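PDB 1G0D: protein-glutamine gamma-glutamyltransferase 2 from Pagrus major, which probably catalyses the calcium-dependent cross-linking of proteins by joining peptide-bound glutamine to the amino group of lysine or to small primary amines. Local coordinates for residues N102-H107 / M204-R209; L60-R65 / G106-A111. All coordinates share one frame; numbering follows the deposited sequence.

Interaction 1: N102-H107 / M204-R209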
loop_
_atom_site.group_PDB
_atom_site.type_symbol
_atom_site.label_atom_id
_atom_site.label_comp_id
_atom_site.label_asym_id
_atom_site.label_seq_id
_atom_site.Cartn_x
_atom_site.Cartn_y
_atom_site.Cartn_z
ATOM N N ASN A 102 -14.542 1.961 22.709
ATOM C CA ASN A 102 -14.269 0.598 22.276
ATOM C C ASN A 102 -15.473 0.096 21.489
ATOM O O ASN A 102 -15.647 -1.102 21.287
ATOM C CB ASN A 102 -13.975 -0.346 23.451
ATOM C CG ASN A 102 -15.090 -0.395 24.461
ATOM O OD1 ASN A 102 -16.053 0.360 24.371
ATOM N ND2 ASN A 102 -14.967 -1.286 25.446
ATOM N N ALA A 103 -16.297 1.023 21.019
ATOM C CA ALA A 103 -17.471 0.655 20.252
ATOM C C ALA A 103 -17.140 -0.195 18.992
ATOM O O ALA A 103 -16.092 -0.022 18.351
ATOM C CB ALA A 103 -18.194 1.903 19.865
ATOM N N VAL A 104 -18.043 -1.118 18.646
ATOM C CA VAL A 104 -17.896 -1.972 17.475
ATOM C C VAL A 104 -18.183 -1.126 16.242
ATOM O O VAL A 104 -19.216 -0.476 16.169
ATOM C CB VAL A 104 -18.919 -3.136 17.498
ATOM C CG1 VAL A 104 -18.845 -3.896 16.216
ATOM C CG2 VAL A 104 -18.620 -4.077 18.633
ATOM N N ILE A 105 -17.261 -1.093 15.279
ATOM C CA ILE A 105 -17.517 -0.328 14.061
ATOM C C ILE A 105 -18.552 -1.102 13.229
ATOM O O ILE A 105 -18.634 -2.329 13.300
ATOM C CB ILE A 105 -16.208 -0.082 13.244
ATOM C CG1 ILE A 105 -15.625 -1.382 12.743
ATOM C CG2 ILE A 105 -15.144 0.532 14.134
ATOM C CD1 ILE A 105 -14.642 -1.137 11.619
ATOM N N GLY A 106 -19.365 -0.400 12.459
ATOM C CA GLY A 106 -20.346 -1.121 11.684
ATOM C C GLY A 106 -21.540 -0.283 11.347
ATOM O O GLY A 106 -21.571 0.914 11.646
ATOM N N HIS A 107 -22.525 -0.907 10.713
ATOM C CA HIS A 107 -23.743 -0.208 10.335
ATOM C C HIS A 107 -24.810 -0.515 11.351
ATOM O O HIS A 107 -25.355 -1.602 11.337
ATOM C CB HIS A 107 -24.206 -0.681 8.967
ATOM C CG HIS A 107 -25.283 0.165 8.371
ATOM N ND1 HIS A 107 -26.250 -0.345 7.537
ATOM C CD2 HIS A 107 -25.557 1.482 8.506
ATOM C CE1 HIS A 107 -27.077 0.620 7.189
ATOM N NE2 HIS A 107 -26.678 1.738 7.763
ATOM N N MET A 204 -19.961 -13.564 16.380
ATOM C CA MET A 204 -18.663 -13.472 17.021
ATOM C C MET A 204 -17.800 -12.487 16.232
ATOM O O MET A 204 -17.119 -11.661 16.814
ATOM C CB MET A 204 -18.006 -14.845 17.051
ATOM C CG MET A 204 -16.785 -14.992 17.936
ATOM S SD MET A 204 -16.098 -16.690 17.748
ATOM C CE MET A 204 -14.430 -16.451 18.375
ATOM N N ASP A 205 -17.835 -12.568 14.907
ATOM C CA ASP A 205 -17.060 -11.657 14.074
ATOM C C ASP A 205 -17.463 -10.209 14.356
ATOM O O ASP A 205 -16.604 -9.339 14.449
ATOM C CB ASP A 205 -17.287 -11.944 12.593
ATOM C CG ASP A 205 -16.713 -10.859 11.688
ATOM O OD1 ASP A 205 -15.474 -10.649 11.712
ATOM O OD2 ASP A 205 -17.489 -10.210 10.944
ATOM N N ILE A 206 -18.763 -9.938 14.479
ATOM C CA ILE A 206 -19.192 -8.571 14.747
ATOM C C ILE A 206 -18.646 -8.107 16.094
ATOM O O ILE A 206 -18.166 -6.969 16.261
ATOM C CB ILE A 206 -20.746 -8.445 14.718
ATOM C CG1 ILE A 206 -21.225 -8.453 13.266
ATOM C CG2 ILE A 206 -21.209 -7.125 15.326
ATOM C CD1 ILE A 206 -22.736 -8.378 13.100
ATOM N N GLU A 207 -18.686 -9.004 17.059
ATOM C CA GLU A 207 -18.212 -8.650 18.371
ATOM C C GLU A 207 -16.719 -8.332 18.375
ATOM O O GLU A 207 -16.236 -7.621 19.241
ATOM C CB GLU A 207 -18.564 -9.785 19.331
ATOM C CG GLU A 207 -20.063 -10.146 19.270
ATOM C CD GLU A 207 -20.519 -11.076 20.381
ATOM O OE1 GLU A 207 -19.968 -12.189 20.494
ATOM O OE2 GLU A 207 -21.443 -10.694 21.131
ATOM N N HIS A 208 -15.989 -8.820 17.379
ATOM C CA HIS A 208 -14.548 -8.589 17.316
ATOM C C HIS A 208 -14.175 -7.354 16.516
ATOM O O HIS A 208 -12.999 -6.973 16.458
ATOM C CB HIS A 208 -13.878 -9.792 16.669
ATOM C CG HIS A 208 -13.714 -10.953 17.588
ATOM N ND1 HIS A 208 -14.782 -11.663 18.094
ATOM C CD2 HIS A 208 -12.609 -11.491 18.150
ATOM C CE1 HIS A 208 -14.342 -12.587 18.927
ATOM N NE2 HIS A 208 -13.026 -12.504 18.978
ATOM N N ARG A 209 -15.172 -6.748 15.875
ATOM C CA ARG A 209 -14.949 -5.580 15.057
ATOM C C ARG A 209 -14.604 -4.289 15.823
ATOM O O ARG A 209 -14.417 -3.229 15.232
ATOM C CB ARG A 209 -16.169 -5.376 14.169
ATOM C CG ARG A 209 -16.211 -6.341 13.017
ATOM C CD ARG A 209 -17.132 -5.833 11.910
ATOM N NE ARG A 209 -17.383 -6.914 10.952
ATOM C CZ ARG A 209 -18.250 -6.873 9.944
ATOM N NH1 ARG A 209 -18.987 -5.805 9.718
ATOM N NH2 ARG A 209 -18.379 -7.922 9.162
#
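Val104 meets Arg209 through a methyl set by its first torsion: CG1 of Val104 stands trans to its own backbone N (chi1 174°), which turns this methyl to the end of helix 202-208, where the backbone of Arg209 brings CB up to it. CG1 of Val104 thus comes 3.7 Å from CB of Arg209, the two side chains crossing at a slant. The same methyl sits 3.1 Å from the carbonyl O of Ile206 and 4.1 Å from the CG2 branch of that isoleucine. A short, branched residue suits this place, since it presents methyls to a turn of helix without bringing a polar atom. Ile105 follows with CG1 in the crowded position between its backbone N and carbonyl carbon (chi1 64°), and this puts CG1 3.3 Å from the carbonyl O of Arg209; its side chain also packs on Phe189 of helix 184-193. No hydrogen bond crosses between the segments. The contact joins the approach to strand 106-115, in the N-terminal beta-sandwich domain of the transglutaminase fold, to the helical region that follows it in the chain. Arginine fits its buried position because its CB meets the valine methyl and its stem runs past the carbonyl O of Ile105, while its charge is matched farther on. The chain runs extended from CG to NE, and NH2 has its stronger partner in Asp193, a salt bridge; a second joins it to OD2 of Asp205 at 3.0 Å, met nearly along its C-O axis but from a tilted guanidinium. OD1 of Asp205 is bonded to Tyr214.

Interaction 2: L60-R65 / G106-A111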
loop_
_atom_site.group_PDB
_atom_site.type_symbol
_atom_site.label_atom_id
_atom_site.label_comp_id
_atom_site.label_asym_id
_atom_site.label_seq_id
_atom_site.Cartn_x
_atom_site.Cartn_y
_atom_site.Cartn_z
ATOM N N LEU A 60 -29.893 -0.342 20.172
ATOM C CA LEU A 60 -29.120 -0.434 18.955
ATOM C C LEU A 60 -29.063 -1.839 18.380
ATOM O O LEU A 60 -29.021 -2.808 19.115
ATOM C CB LEU A 60 -27.706 0.028 19.251
ATOM C CG LEU A 60 -27.442 1.482 19.630
ATOM C CD1 LEU A 60 -26.107 1.575 20.311
ATOM C CD2 LEU A 60 -27.432 2.336 18.382
ATOM N N HIS A 61 -29.041 -1.954 17.061
ATOM C CA HIS A 61 -28.975 -3.271 16.417
ATOM C C HIS A 61 -27.840 -3.297 15.413
ATOM O O HIS A 61 -27.693 -2.398 14.578
ATOM C CB HIS A 61 -30.282 -3.621 15.694
ATOM C CG HIS A 61 -31.497 -3.495 16.554
ATOM N ND1 HIS A 61 -31.978 -4.539 17.317
ATOM C CD2 HIS A 61 -32.279 -2.426 16.850
ATOM C CE1 HIS A 61 -32.992 -4.120 18.049
ATOM N NE2 HIS A 61 -33.196 -2.840 17.783
ATOM N N LEU A 62 -27.044 -4.350 15.511
ATOM C CA LEU A 62 -25.888 -4.566 14.644
ATOM C C LEU A 62 -26.007 -5.953 13.980
ATOM O O LEU A 62 -26.406 -6.924 14.628
ATOM C CB LEU A 62 -24.593 -4.511 15.482
ATOM C CG LEU A 62 -23.521 -3.427 15.267
ATOM C CD1 LEU A 62 -22.208 -3.931 15.814
ATOM C CD2 LEU A 62 -23.369 -3.069 13.799
ATOM N N GLY A 63 -25.670 -6.049 12.697
ATOM C CA GLY A 63 -25.726 -7.341 12.046
ATOM C C GLY A 63 -26.981 -7.518 11.253
ATOM O O GLY A 63 -28.041 -7.035 11.665
ATOM N N LYS A 64 -26.848 -8.223 10.128
ATOM C CA LYS A 64 -27.958 -8.485 9.191
ATOM C C LYS A 64 -29.052 -9.321 9.807
ATOM O O LYS A 64 -30.134 -9.416 9.257
ATOM C CB LYS A 64 -27.463 -9.188 7.918
ATOM C CG LYS A 64 -27.060 -8.235 6.768
ATOM C CD LYS A 64 -25.896 -7.272 7.175
ATOM C CE LYS A 64 -24.560 -7.532 6.436
ATOM N NZ LYS A 64 -23.373 -7.287 7.337
ATOM N N ARG A 65 -28.757 -9.917 10.951
ATOM C CA ARG A 65 -29.716 -10.739 11.659
ATOM C C ARG A 65 -29.660 -10.406 13.133
ATOM O O ARG A 65 -29.817 -11.280 13.967
ATOM C CB ARG A 65 -29.374 -12.211 11.473
ATOM C CG ARG A 65 -29.855 -12.786 10.165
ATOM C CD ARG A 65 -29.309 -14.177 9.938
ATOM N NE ARG A 65 -27.860 -14.161 9.784
ATOM C CZ ARG A 65 -26.992 -14.236 10.794
ATOM N NH1 ARG A 65 -25.688 -14.215 10.535
ATOM N NH2 ARG A 65 -27.415 -14.336 12.059
ATOM N N GLY A 106 -19.365 -0.400 12.459
ATOM C CA GLY A 106 -20.346 -1.121 11.684
ATOM C C GLY A 106 -21.540 -0.283 11.347
ATOM O O GLY A 106 -21.571 0.914 11.646
ATOM N N HIS A 107 -22.525 -0.907 10.713
ATOM C CA HIS A 107 -23.743 -0.208 10.335
ATOM C C HIS A 107 -24.810 -0.515 11.351
ATOM O O HIS A 107 -25.355 -1.602 11.337
ATOM C CB HIS A 107 -24.206 -0.681 8.967
ATOM C CG HIS A 107 -25.283 0.165 8.371
ATOM N ND1 HIS A 107 -26.250 -0.345 7.537
ATOM C CD2 HIS A 107 -25.557 1.482 8.506
ATOM C CE1 HIS A 107 -27.077 0.620 7.189
ATOM N NE2 HIS A 107 -26.678 1.738 7.763
ATOM N N TYR A 108 -25.106 0.450 12.215
ATOM C CA TYR A 108 -26.094 0.283 13.268
ATOM C C TYR A 108 -27.462 0.725 12.815
ATOM O O TYR A 108 -27.579 1.544 11.916
ATOM C CB TYR A 108 -25.719 1.139 14.473
ATOM C CG TYR A 108 -24.531 0.646 15.257
ATOM C CD1 TYR A 108 -23.228 0.948 14.841
ATOM C CD2 TYR A 108 -24.698 -0.079 16.432
ATOM C CE1 TYR A 108 -22.108 0.548 15.581
ATOM C CE2 TYR A 108 -23.586 -0.486 17.182
ATOM C CZ TYR A 108 -22.288 -0.158 16.744
ATOM O OH TYR A 108 -21.168 -0.506 17.474
ATOM N N ARG A 109 -28.503 0.192 13.443
ATOM C CA ARG A 109 -29.850 0.619 13.112
ATOM C C ARG A 109 -30.402 0.979 14.457
ATOM O O ARG A 109 -30.401 0.158 15.358
ATOM C CB ARG A 109 -30.670 -0.498 12.461
ATOM C CG ARG A 109 -30.887 -0.297 10.912
ATOM C CD ARG A 109 -29.973 -1.187 9.995
ATOM N NE ARG A 109 -29.923 -2.579 10.471
ATOM C CZ ARG A 109 -28.838 -3.363 10.491
ATOM N NH1 ARG A 109 -27.665 -2.916 10.045
ATOM N NH2 ARG A 109 -28.914 -4.578 11.034
ATOM N N LEU A 110 -30.846 2.226 14.595
ATOM C CA LEU A 110 -31.362 2.745 15.862
ATOM C C LEU A 110 -32.856 2.721 16.050
ATOM O O LEU A 110 -33.604 3.329 15.281
ATOM C CB LEU A 110 -30.911 4.196 16.073
ATOM C CG LEU A 110 -30.566 4.730 17.479
ATOM C CD1 LEU A 110 -31.310 6.001 17.748
ATOM C CD2 LEU A 110 -30.898 3.741 18.520
ATOM N N ALA A 111 -33.272 2.072 17.129
ATOM C CA ALA A 111 -34.670 1.989 17.462
ATOM C C ALA A 111 -35.006 2.824 18.701
ATOM O O ALA A 111 -34.644 2.445 19.814
ATOM C CB ALA A 111 -35.048 0.550 17.699
HETATM O O HOH W 1 -24.898 -4.644 10.077
#
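The Tyr108 ring takes CG of Leu62 over one face, 3.7 Å from its centroid, a CH-pi contact offset toward the rim; the Arg109 guanidinium has the carbonyl O of His61 over one face and Gly63 at its edge, and the His61 ring meets CB of Ala111 edge-on. These groups sit on two antiparallel neighbours in a sheet of the N-terminal beta-sandwich. His61 and Arg109 form a hydrogen-bonded pair: Arg109 N reaches His61 O at 2.9 Å, in the carbonyl plane, and His61 N returns a bond to Arg109 O. Leucines suit the face shared with Tyr108, where CD2 of Leu60 touches CD2 of Leu110 at 3.7 Å. The tyrosine hydroxyl is bonded to the carbonyl O of Val104, so an alanine in place of the tyrosine would probably leave that carbonyl without this partner and open a gap beside CG of Leu62. At Gly106 the backbone angles would press any CB against the carbonyl O of Ile105, and it would also crowd CD2 of Leu62. Asp66 takes ND1 of His61. Arg109 bends at chi2 and chi3, turning its guanidinium across to Gly63, just past strand 55-62; its NH2 makes a weak bond to Gly63 O at 2.7 Å, and one water accepts from both Gly63 N and Arg109 NH1.

How the interactions relate
The centres of interactions 1 and 2 lie about 11 Å apart, and both use the start of strand 106-115, sharing Gly106 and His107. Along the chain, 60-65 comes first, then 102-107 running straight into 106-111, and 204-209 last. Strands 55-62 and 106-115 are neighbours in one sheet, so interaction 2 belongs within the N-terminal domain, whereas interaction 1 joins the loop at the start of strand 106-115 to the end of helix 202-208. The two meet directly: CD1 of Leu62 packs 3.4 Å from CG1 of Val104 and 3.4 Å from CG2 of Ile206. One apolar cluster therefore continues from the sheet to the helix, well away from the catalytic Cys272, His332 and Asp355.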